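Local coordinates for hyperosmolarity resistance protein Emb (Staphylococcus epidermidis, PDB 6GV5) that is a giant extracellular matrix binding protein that mediates adherence of Staphylococcus epidermidis to surface-immobilized fibronectin, at residues E58-A63 against Q116-A121; V62-A67 against K93-I98; S74-E79 against E85-A90. All blocks are in the same frame, centred on the assembly; numbering follows the deposited sequence. Where two conformers were deposited one is given.

Interaction 1. Residues E58-A63 against Q116-A121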
loop_
_atom_site.group_PDB
_atom_site.type_symbol
_atom_site.label_atom_id
_atom_site.label_comp_id
_atom_site.label_asym_id
_atom_site.label_seq_id
_atom_site.Cartn_x
_atom_site.Cartn_y
_atom_site.Cartn_z
ATOM N N GLU A 58 -3.250 2.724 1.333
ATOM C CA GLU A 58 -4.014 3.966 1.311
ATOM C C GLU A 58 -3.079 5.167 1.382
ATOM O O GLU A 58 -3.239 6.136 0.630
ATOM C CB GLU A 58 -5.015 3.999 2.470
ATOM C CG GLU A 58 -6.190 3.062 2.307
ATOM C CD GLU A 58 -7.159 3.138 3.473
ATOM O OE1 GLU A 58 -6.767 3.662 4.538
ATOM O OE2 GLU A 58 -8.311 2.678 3.322
ATOM N N GLU A 59 -2.113 5.130 2.311
ATOM C CA GLU A 59 -1.154 6.221 2.434
ATOM C C GLU A 59 -0.351 6.395 1.152
ATOM O O GLU A 59 -0.103 7.529 0.713
ATOM C CB GLU A 59 -0.194 5.952 3.588
ATOM C CG GLU A 59 -0.790 5.969 4.977
ATOM C CD GLU A 59 0.286 5.796 6.033
ATOM O OE1 GLU A 59 1.382 6.367 5.848
ATOM O OE2 GLU A 59 0.045 5.082 7.030
ATOM N N LEU A 60 0.089 5.290 0.561
ATOM C CA LEU A 60 0.863 5.374 -0.670
ATOM C C LEU A 60 0.026 5.940 -1.807
ATOM O O LEU A 60 0.503 6.793 -2.570
ATOM C CB LEU A 60 1.407 3.999 -1.036
ATOM C CG LEU A 60 2.223 3.967 -2.337
ATOM C CD1 LEU A 60 3.508 4.763 -2.249
ATOM C CD2 LEU A 60 2.504 2.514 -2.703
ATOM N N LYS A 61 -1.226 5.488 -1.937
ATOM C CA LYS A 61 -2.076 5.981 -3.014
ATOM C C LYS A 61 -2.325 7.479 -2.889
ATOM O O LYS A 61 -2.394 8.184 -3.900
ATOM C CB LYS A 61 -3.400 5.213 -3.028
ATOM C CG LYS A 61 -3.278 3.837 -3.673
ATOM C CD LYS A 61 -4.576 3.037 -3.598
ATOM C CE LYS A 61 -4.553 1.845 -4.554
ATOM N NZ LYS A 61 -5.827 1.046 -4.461
ATOM N N VAL A 62 -2.470 7.989 -1.663
ATOM C CA VAL A 62 -2.631 9.424 -1.470
ATOM C C VAL A 62 -1.354 10.147 -1.857
ATOM O O VAL A 62 -1.396 11.176 -2.540
ATOM C CB VAL A 62 -3.027 9.728 -0.018
ATOM C CG1 VAL A 62 -2.952 11.229 0.271
ATOM C CG2 VAL A 62 -4.438 9.211 0.254
ATOM N N ALA A 63 -0.200 9.617 -1.436
ATOM C CA ALA A 63 1.064 10.289 -1.721
ATOM C C ALA A 63 1.306 10.386 -3.216
ATOM O O ALA A 63 1.832 11.397 -3.709
ATOM C CB ALA A 63 2.220 9.548 -1.054
ATOM N N GLN A 116 7.975 6.911 2.505
ATOM C CA GLN A 116 8.912 7.835 3.132
ATOM C C GLN A 116 9.772 8.537 2.091
ATOM O O GLN A 116 10.081 9.722 2.243
ATOM C CB GLN A 116 9.784 7.083 4.144
ATOM C CG GLN A 116 10.528 8.011 5.094
ATOM C CD GLN A 116 9.589 8.853 5.949
ATOM O OE1 GLN A 116 8.845 8.324 6.778
ATOM N NE2 GLN A 116 9.612 10.170 5.741
ATOM N N GLU A 117 10.154 7.829 1.017
ATOM C CA GLU A 117 10.921 8.458 -0.055
ATOM C C GLU A 117 10.117 9.564 -0.728
ATOM O O GLU A 117 10.645 10.643 -1.022
ATOM C CB GLU A 117 11.346 7.417 -1.093
ATOM C CG GLU A 117 12.403 6.439 -0.590
ATOM C CD GLU A 117 12.871 5.461 -1.653
ATOM O OE1 GLU A 117 12.564 5.674 -2.847
ATOM O OE2 GLU A 117 13.552 4.474 -1.293
ATOM N N ILE A 118 8.833 9.310 -0.994
ATOM C CA ILE A 118 7.982 10.352 -1.571
ATOM C C ILE A 118 7.848 11.525 -0.608
ATOM O O ILE A 118 7.987 12.689 -0.997
ATOM C CB ILE A 118 6.604 9.774 -1.937
ATOM C CG1 ILE A 118 6.732 8.754 -3.072
ATOM C CG2 ILE A 118 5.640 10.890 -2.319
ATOM C CD1 ILE A 118 5.483 7.908 -3.279
ATOM N N ASN A 119 7.562 11.235 0.670
ATOM C CA ASN A 119 7.363 12.303 1.640
ATOM C C ASN A 119 8.629 13.123 1.840
ATOM O O ASN A 119 8.561 14.350 1.958
ATOM C CB ASN A 119 6.887 11.716 2.968
ATOM C CG ASN A 119 5.473 11.172 2.890
ATOM O OD1 ASN A 119 4.725 11.478 1.961
ATOM N ND2 ASN A 119 5.095 10.365 3.873
ATOM N N ASP A 120 9.795 12.468 1.888
ATOM C CA ASP A 120 11.048 13.205 2.017
ATOM C C ASP A 120 11.255 14.125 0.821
ATOM O O ASP A 120 11.625 15.297 0.974
ATOM C CB ASP A 120 12.225 12.236 2.143
ATOM C CG ASP A 120 12.277 11.542 3.499
ATOM O OD1 ASP A 120 11.490 11.909 4.399
ATOM O OD2 ASP A 120 13.111 10.626 3.658
ATOM N N ALA A 121 11.026 13.606 -0.385
ATOM C CA ALA A 121 11.207 14.430 -1.572
ATOM C C ALA A 121 10.187 15.560 -1.619
ATOM O O ALA A 121 10.506 16.682 -2.041
ATOM C CB ALA A 121 11.115 13.570 -2.835
#

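Interaction 2. Residues V62-A67 against K93-I98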
loop_
_atom_site.group_PDB
_atom_site.type_symbol
_atom_site.label_atom_id
_atom_site.label_comp_id
_atom_site.label_asym_id
_atom_site.label_seq_id
_atom_site.Cartn_x
_atom_site.Cartn_y
_atom_site.Cartn_z
ATOM N N VAL A 62 -2.470 7.989 -1.663
ATOM C CA VAL A 62 -2.631 9.424 -1.470
ATOM C C VAL A 62 -1.354 10.147 -1.857
ATOM O O VAL A 62 -1.396 11.176 -2.540
ATOM C CB VAL A 62 -3.027 9.728 -0.018
ATOM C CG1 VAL A 62 -2.952 11.229 0.271
ATOM C CG2 VAL A 62 -4.438 9.211 0.254
ATOM N N ALA A 63 -0.200 9.617 -1.436
ATOM C CA ALA A 63 1.064 10.289 -1.721
ATOM C C ALA A 63 1.306 10.386 -3.216
ATOM O O ALA A 63 1.832 11.397 -3.709
ATOM C CB ALA A 63 2.220 9.548 -1.054
ATOM N N VAL A 64 0.932 9.346 -3.958
ATOM C CA VAL A 64 1.107 9.351 -5.407
ATOM C C VAL A 64 0.047 10.223 -6.070
ATOM O O VAL A 64 0.352 11.021 -6.956
ATOM C CB VAL A 64 1.078 7.907 -5.939
ATOM C CG1 VAL A 64 1.028 7.888 -7.457
ATOM C CG2 VAL A 64 2.280 7.145 -5.426
ATOM N N ALA A 65 -1.204 10.104 -5.627
ATOM C CA ALA A 65 -2.291 10.798 -6.303
ATOM C C ALA A 65 -2.202 12.307 -6.156
ATOM O O ALA A 65 -2.751 13.026 -6.994
ATOM C CB ALA A 65 -3.642 10.321 -5.773
ATOM N N LYS A 66 -1.542 12.804 -5.108
ATOM C CA LYS A 66 -1.450 14.239 -4.892
ATOM C C LYS A 66 -0.325 14.897 -5.694
ATOM O O LYS A 66 -0.082 16.085 -5.514
ATOM C CB LYS A 66 -1.256 14.525 -3.399
ATOM C CG LYS A 66 0.099 14.115 -2.849
ATOM C CD LYS A 66 0.220 14.353 -1.340
ATOM C CE LYS A 66 0.145 15.822 -0.986
ATOM N NZ LYS A 66 0.417 16.039 0.467
ATOM N N ALA A 67 0.366 14.173 -6.580
ATOM C CA ALA A 67 1.586 14.714 -7.169
ATOM C C ALA A 67 1.324 15.968 -7.996
ATOM O O ALA A 67 2.137 16.897 -7.988
ATOM C CB ALA A 67 2.269 13.650 -8.023
ATOM N N LYS A 93 8.328 5.267 -8.414
ATOM C CA LYS A 93 8.406 4.022 -7.652
ATOM C C LYS A 93 7.053 3.692 -7.031
ATOM O O LYS A 93 6.618 2.534 -7.033
ATOM C CB LYS A 93 9.477 4.128 -6.573
ATOM C CG LYS A 93 10.905 4.173 -7.084
ATOM C CD LYS A 93 11.890 4.290 -5.920
ATOM C CE LYS A 93 13.333 4.407 -6.398
ATOM N NZ LYS A 93 13.831 3.140 -7.005
ATOM N N GLY A 94 6.373 4.695 -6.484
ATOM C CA GLY A 94 5.042 4.451 -5.955
ATOM C C GLY A 94 4.061 3.986 -7.012
ATOM O O GLY A 94 3.248 3.095 -6.760
ATOM N N GLN A 95 4.112 4.588 -8.204
ATOM C CA GLN A 95 3.233 4.179 -9.291
ATOM C C GLN A 95 3.506 2.742 -9.705
ATOM O O GLN A 95 2.576 1.988 -10.018
ATOM C CB GLN A 95 3.418 5.117 -10.486
ATOM C CG GLN A 95 2.872 6.492 -10.260
ATOM C CD GLN A 95 3.299 7.458 -11.335
ATOM O OE1 GLN A 95 4.246 7.188 -12.079
ATOM N NE2 GLN A 95 2.607 8.588 -11.432
ATOM N N GLU A 96 4.778 2.349 -9.717
ATOM C CA GLU A 96 5.139 0.973 -10.046
ATOM C C GLU A 96 4.452 -0.011 -9.111
ATOM O O GLU A 96 3.950 -1.053 -9.548
ATOM C CB GLU A 96 6.656 0.807 -9.978
ATOM C CG GLU A 96 7.168 -0.549 -10.452
ATOM C CD GLU A 96 7.147 -0.688 -11.965
ATOM O OE1 GLU A 96 6.960 0.339 -12.656
ATOM O OE2 GLU A 96 7.318 -1.822 -12.463
ATOM N N ILE A 97 4.419 0.301 -7.814
ATOM C CA ILE A 97 3.768 -0.585 -6.855
ATOM C C ILE A 97 2.267 -0.647 -7.116
ATOM O O ILE A 97 1.678 -1.732 -7.196
ATOM C CB ILE A 97 4.067 -0.125 -5.417
ATOM C CG1 ILE A 97 5.553 -0.286 -5.117
ATOM C CG2 ILE A 97 3.222 -0.910 -4.430
ATOM C CD1 ILE A 97 6.000 0.346 -3.822
ATOM N N ILE A 98 1.628 0.517 -7.229
ATOM C CA ILE A 98 0.173 0.564 -7.363
ATOM C C ILE A 98 -0.275 -0.146 -8.635
ATOM O O ILE A 98 -1.266 -0.885 -8.638
ATOM C CB ILE A 98 -0.319 2.021 -7.331
ATOM C CG1 ILE A 98 -0.075 2.643 -5.955
ATOM C CG2 ILE A 98 -1.793 2.082 -7.713
ATOM C CD1 ILE A 98 -0.111 4.143 -5.968
HETATM O O HOH W 1 0.942 10.517 -9.681
#

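Interaction 3. Residues S74-E79 against E85-A90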
loop_
_atom_site.group_PDB
_atom_site.type_symbol
_atom_site.label_atom_id
_atom_site.label_comp_id
_atom_site.label_asym_id
_atom_site.label_seq_id
_atom_site.Cartn_x
_atom_site.Cartn_y
_atom_site.Cartn_z
ATOM N N SER A 74 3.538 23.705 -4.548
ATOM C CA SER A 74 4.791 23.824 -3.829
ATOM C C SER A 74 5.735 24.755 -4.593
ATOM O O SER A 74 5.331 25.485 -5.506
ATOM C CB SER A 74 5.416 22.446 -3.634
ATOM O OG SER A 74 5.908 21.955 -4.874
ATOM N N ASN A 75 7.017 24.727 -4.235
ATOM C CA ASN A 75 8.047 25.436 -4.984
ATOM C C ASN A 75 8.617 24.616 -6.137
ATOM O O ASN A 75 9.625 25.008 -6.724
ATOM C CB ASN A 75 9.184 25.845 -4.055
ATOM C CG ASN A 75 9.080 27.270 -3.619
ATOM O OD1 ASN A 75 9.949 28.085 -3.924
ATOM N ND2 ASN A 75 7.999 27.597 -2.916
ATOM N N TYR A 76 7.978 23.500 -6.469
ATOM C CA TYR A 76 8.464 22.589 -7.499
ATOM C C TYR A 76 8.871 23.307 -8.778
ATOM O O TYR A 76 9.930 23.023 -9.352
ATOM C CB TYR A 76 7.366 21.559 -7.787
ATOM C CG TYR A 76 7.651 20.590 -8.903
ATOM C CD1 TYR A 76 7.256 20.845 -10.202
ATOM C CD2 TYR A 76 8.277 19.391 -8.638
ATOM C CE1 TYR A 76 7.515 19.946 -11.219
ATOM C CE2 TYR A 76 8.533 18.471 -9.637
ATOM C CZ TYR A 76 8.146 18.745 -10.925
ATOM O OH TYR A 76 8.391 17.828 -11.932
ATOM N N ILE A 77 8.024 24.203 -9.276
ATOM C CA ILE A 77 8.341 24.849 -10.551
ATOM C C ILE A 77 9.629 25.661 -10.458
ATOM O O ILE A 77 10.357 25.789 -11.449
ATOM C CB ILE A 77 7.146 25.705 -11.020
ATOM C CG1 ILE A 77 5.957 24.789 -11.339
ATOM C CG2 ILE A 77 7.540 26.538 -12.230
ATOM C CD1 ILE A 77 4.649 25.509 -11.601
ATOM N N ASN A 78 9.946 26.198 -9.279
ATOM C CA ASN A 78 11.121 27.041 -9.090
ATOM C C ASN A 78 12.323 26.292 -8.527
ATOM O O ASN A 78 13.380 26.899 -8.326
ATOM C CB ASN A 78 10.789 28.208 -8.150
ATOM C CG ASN A 78 9.681 29.089 -8.677
ATOM O OD1 ASN A 78 9.691 29.488 -9.841
ATOM N ND2 ASN A 78 8.710 29.390 -7.823
ATOM N N GLU A 79 12.197 24.996 -8.262
ATOM C CA GLU A 79 13.216 24.301 -7.500
ATOM C C GLU A 79 14.354 23.835 -8.397
ATOM O O GLU A 79 14.240 23.803 -9.629
ATOM C CB GLU A 79 12.603 23.105 -6.763
ATOM C CG GLU A 79 12.353 23.371 -5.285
ATOM C CD GLU A 79 13.637 23.587 -4.500
ATOM O OE1 GLU A 79 14.737 23.340 -5.049
ATOM O OE2 GLU A 79 13.556 24.012 -3.336
ATOM N N GLU A 85 13.935 16.008 -9.703
ATOM C CA GLU A 85 14.203 14.642 -10.129
ATOM C C GLU A 85 13.973 13.653 -8.994
ATOM O O GLU A 85 13.434 12.566 -9.224
ATOM C CB GLU A 85 15.636 14.534 -10.667
ATOM C CG GLU A 85 15.914 15.350 -11.927
ATOM C CD GLU A 85 15.229 14.807 -13.169
ATOM O OE1 GLU A 85 15.256 13.575 -13.398
ATOM O OE2 GLU A 85 14.649 15.617 -13.925
ATOM N N ALA A 86 14.385 14.003 -7.768
ATOM C CA ALA A 86 14.160 13.108 -6.634
ATOM C C ALA A 86 12.677 12.859 -6.417
ATOM O O ALA A 86 12.261 11.731 -6.117
ATOM C CB ALA A 86 14.796 13.698 -5.387
ATOM N N TYR A 87 11.862 13.894 -6.583
ATOM C CA TYR A 87 10.428 13.721 -6.399
ATOM C C TYR A 87 9.845 12.826 -7.491
ATOM O O TYR A 87 9.070 11.906 -7.216
ATOM C CB TYR A 87 9.748 15.079 -6.393
ATOM C CG TYR A 87 8.273 15.012 -6.078
ATOM C CD1 TYR A 87 7.827 14.577 -4.835
ATOM C CD2 TYR A 87 7.325 15.370 -7.025
ATOM C CE1 TYR A 87 6.471 14.523 -4.548
ATOM C CE2 TYR A 87 5.986 15.333 -6.742
ATOM C CZ TYR A 87 5.561 14.899 -5.516
ATOM O OH TYR A 87 4.206 14.847 -5.253
ATOM N N GLU A 88 10.214 13.065 -8.755
ATOM C CA GLU A 88 9.651 12.262 -9.829
ATOM C C GLU A 88 10.095 10.807 -9.724
ATOM O O GLU A 88 9.329 9.895 -10.051
ATOM C CB GLU A 88 10.028 12.842 -11.191
ATOM C CG GLU A 88 9.533 14.241 -11.422
ATOM C CD GLU A 88 8.027 14.397 -11.256
ATOM O OE1 GLU A 88 7.307 13.382 -11.292
ATOM O OE2 GLU A 88 7.595 15.574 -11.103
ATOM N N GLN A 89 11.345 10.570 -9.304
ATOM C CA GLN A 89 11.813 9.204 -9.089
ATOM C C GLN A 89 10.976 8.508 -8.021
ATOM O O GLN A 89 10.560 7.353 -8.186
ATOM C CB GLN A 89 13.284 9.210 -8.668
ATOM C CG GLN A 89 14.279 9.609 -9.743
ATOM C CD GLN A 89 15.687 9.815 -9.189
ATOM O OE1 GLN A 89 15.952 9.571 -8.007
ATOM N NE2 GLN A 89 16.590 10.278 -10.041
ATOM N N ALA A 90 10.734 9.207 -6.899
ATOM C CA ALA A 90 9.964 8.597 -5.809
ATOM C C ALA A 90 8.522 8.341 -6.224
ATOM O O ALA A 90 7.958 7.280 -5.918
ATOM C CB ALA A 90 10.028 9.485 -4.570
#

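Interaction 1. Residues E58-A63 against Q116-A121
Ile-118 reaches across from helix 108-123 and lays its two branches on Leu-60 and Ala-63, about one helical turn apart on helix 40-65. The short segments run in roughly the same direction, 36° apart, with their axes 10.3 Å from each other at closest approach. The nearest CA atoms are those of Ala-63 and Ile-118, which puts the small alanine opposite the branched isoleucine.

The apolar contacts are all made by methyl groups. With chi1 at -66°, Ile-118 keeps CG1 beside its backbone N and places CG2 on the far side from that nitrogen, which turns the short branch onto Ala-63, where CG2 meets CB at 3.9 Å. The same methyl, CG2 of Ile-118, also passes 4.1 Å from the backbone O of Ala-63. The longer arm of Ile-118 is extended, and its CD1 comes to 3.9 Å from CD1 of Leu-60. Leu-60 leaves its helix to one side and only its end bends over to the contact. The two side chains cross at about a right angle. Beyond the pair, Leu-60 also lies on Thr-114 and Ile-115 of helix 108-123 and on Ile-97 of helix 81-99, while Ile-118 touches Ala-90 and Ile-91 of helix 81-99. All three helices therefore meet at the two residues.

The polar groups stay at the margin. Asn-119 brings its amide to the edge of the contact, OD1 lying 4.4 Å from Ala-63 CB, a loose approach that only borders it.

With methyl groups at its centre, the contact probably gains its stability from burying them, and between these segments shape, not a directional bond, would favour this register.

Interaction 2. Residues V62-A67 against K93-I98
Val-64 packs against Gly-94, Gln-95 and Ile-98 in a partly buried helix-helix contact, made where helix 40-65 is about to end and helix 81-99 passes beside it. The backbones come close, with the CA atoms of Val-64 and Gly-94 6.3 Å apart, and Gly-94 is what permits it: having no side chain, it leaves its CA open to Val-64 CG2 at 3.9 Å.

Two more residues of the same helix complete the seat for the valine. Val-64 has CG1 anti to the backbone N (chi1 171°), which sends this methyl toward Gln-95, where it meets CG at 3.6 Å; the methyl lies against the side of the extended glutamine stem. One turn further along from Gly-94, Ile-98 extends its CD1 to meet Val-64 tip to tip, 3.9 Å from CG2 and about as far from CB. The valine thus rests on a glycine backbone, an aliphatic stem and a methyl end, all of helix 81-99.

This is helix packing inside the three-helix bundle of the FIVAR domain. The end of helix 40-65 and helix 67-73, interrupted at Lys-66, together form its first member; helices 81-99 and 108-123 are the second and third. Ile-97, next to Ile-98, turns to Ile-111 and Thr-114 of helix 108-123.

At the rim the contact becomes polar. A water donates to Val-64 O at 2.8 Å and accepts from Gln-95 NE2 at 3.1 Å, bridging the extended glutamine to the helix end. The same carbonyl O of Val-64 takes the backbone N of Ala-67 at 3.2 Å, an i+3 bond where the helix is interrupted at Lys-66, the N-cap residue of helix 67-73. From here the lysine sends its ammonium to a salt bridge with Glu-122 of helix 108-123, while Ala-67 settles on Tyr-87 and Ile-91.

Interaction 3. Residues S74-E79 against E85-A90
The turn joining helix 67-73 to helix 81-99 folds back on the second of these helices, and Tyr-76 in its short 3-10 segment reaches over to Glu-88 and Tyr-87. An ST turn starts it off: Ser-74 OG accepts the backbone N of Tyr-76 at 3.0 Å, with an N-H...O angle of 152°, and is also bonded to Val-70 O at the end of the preceding helix.

The Tyr-76 ring then swings away from its backbone N (chi1 176°) and out toward helix 81-99. Its OH comes 2.5 Å from Glu-88 OE2, a very short pair, at most a weak and unsettled hydrogen bond. Glu-88 folds at chi2 to bring its carboxylate to this point, and the group stands nearly perpendicular to the phenol ring, 83° between planes. Outside the two segments, Arg-71 NE forms a salt bridge with the same OE2, and Tyr-76 rests on this arginine.

CE2 of Tyr-76 also comes within 4.2 Å of CD2 of Tyr-87, an apolar contact. Both tyrosines touch Leu-125 near the chain's end.

Glu-88 OE2 is thus held by Arg-71 of helix 67-73, with the phenol close by in a bond that stays doubtful. The arginine's charge would be expected to stabilise the ionised glutamate, and it, more than the phenol, probably fixes where OE2 sits.

Interactions 1 and 2 lie side by side, their centres 7 Å apart, and both start from the end of helix 40-65, sharing Val-62 and Ala-63; one faces helix 108-123, the other helix 81-99. Ile-118 CD1 meets Val-64 CG2 at 3.9 Å where the two join. Interaction 3 sits about 14 Å from the centre of each, toward the N-terminal end of helix 81-99, which it shares with interaction 2. Along the chain, it is nested inside the loops closed by the other two. Interactions 1 and 2 join the long helix 40-65, which spans the GA module and the FIVAR domain, to the other helices, while interaction 3 closes the turn at the bundle's end.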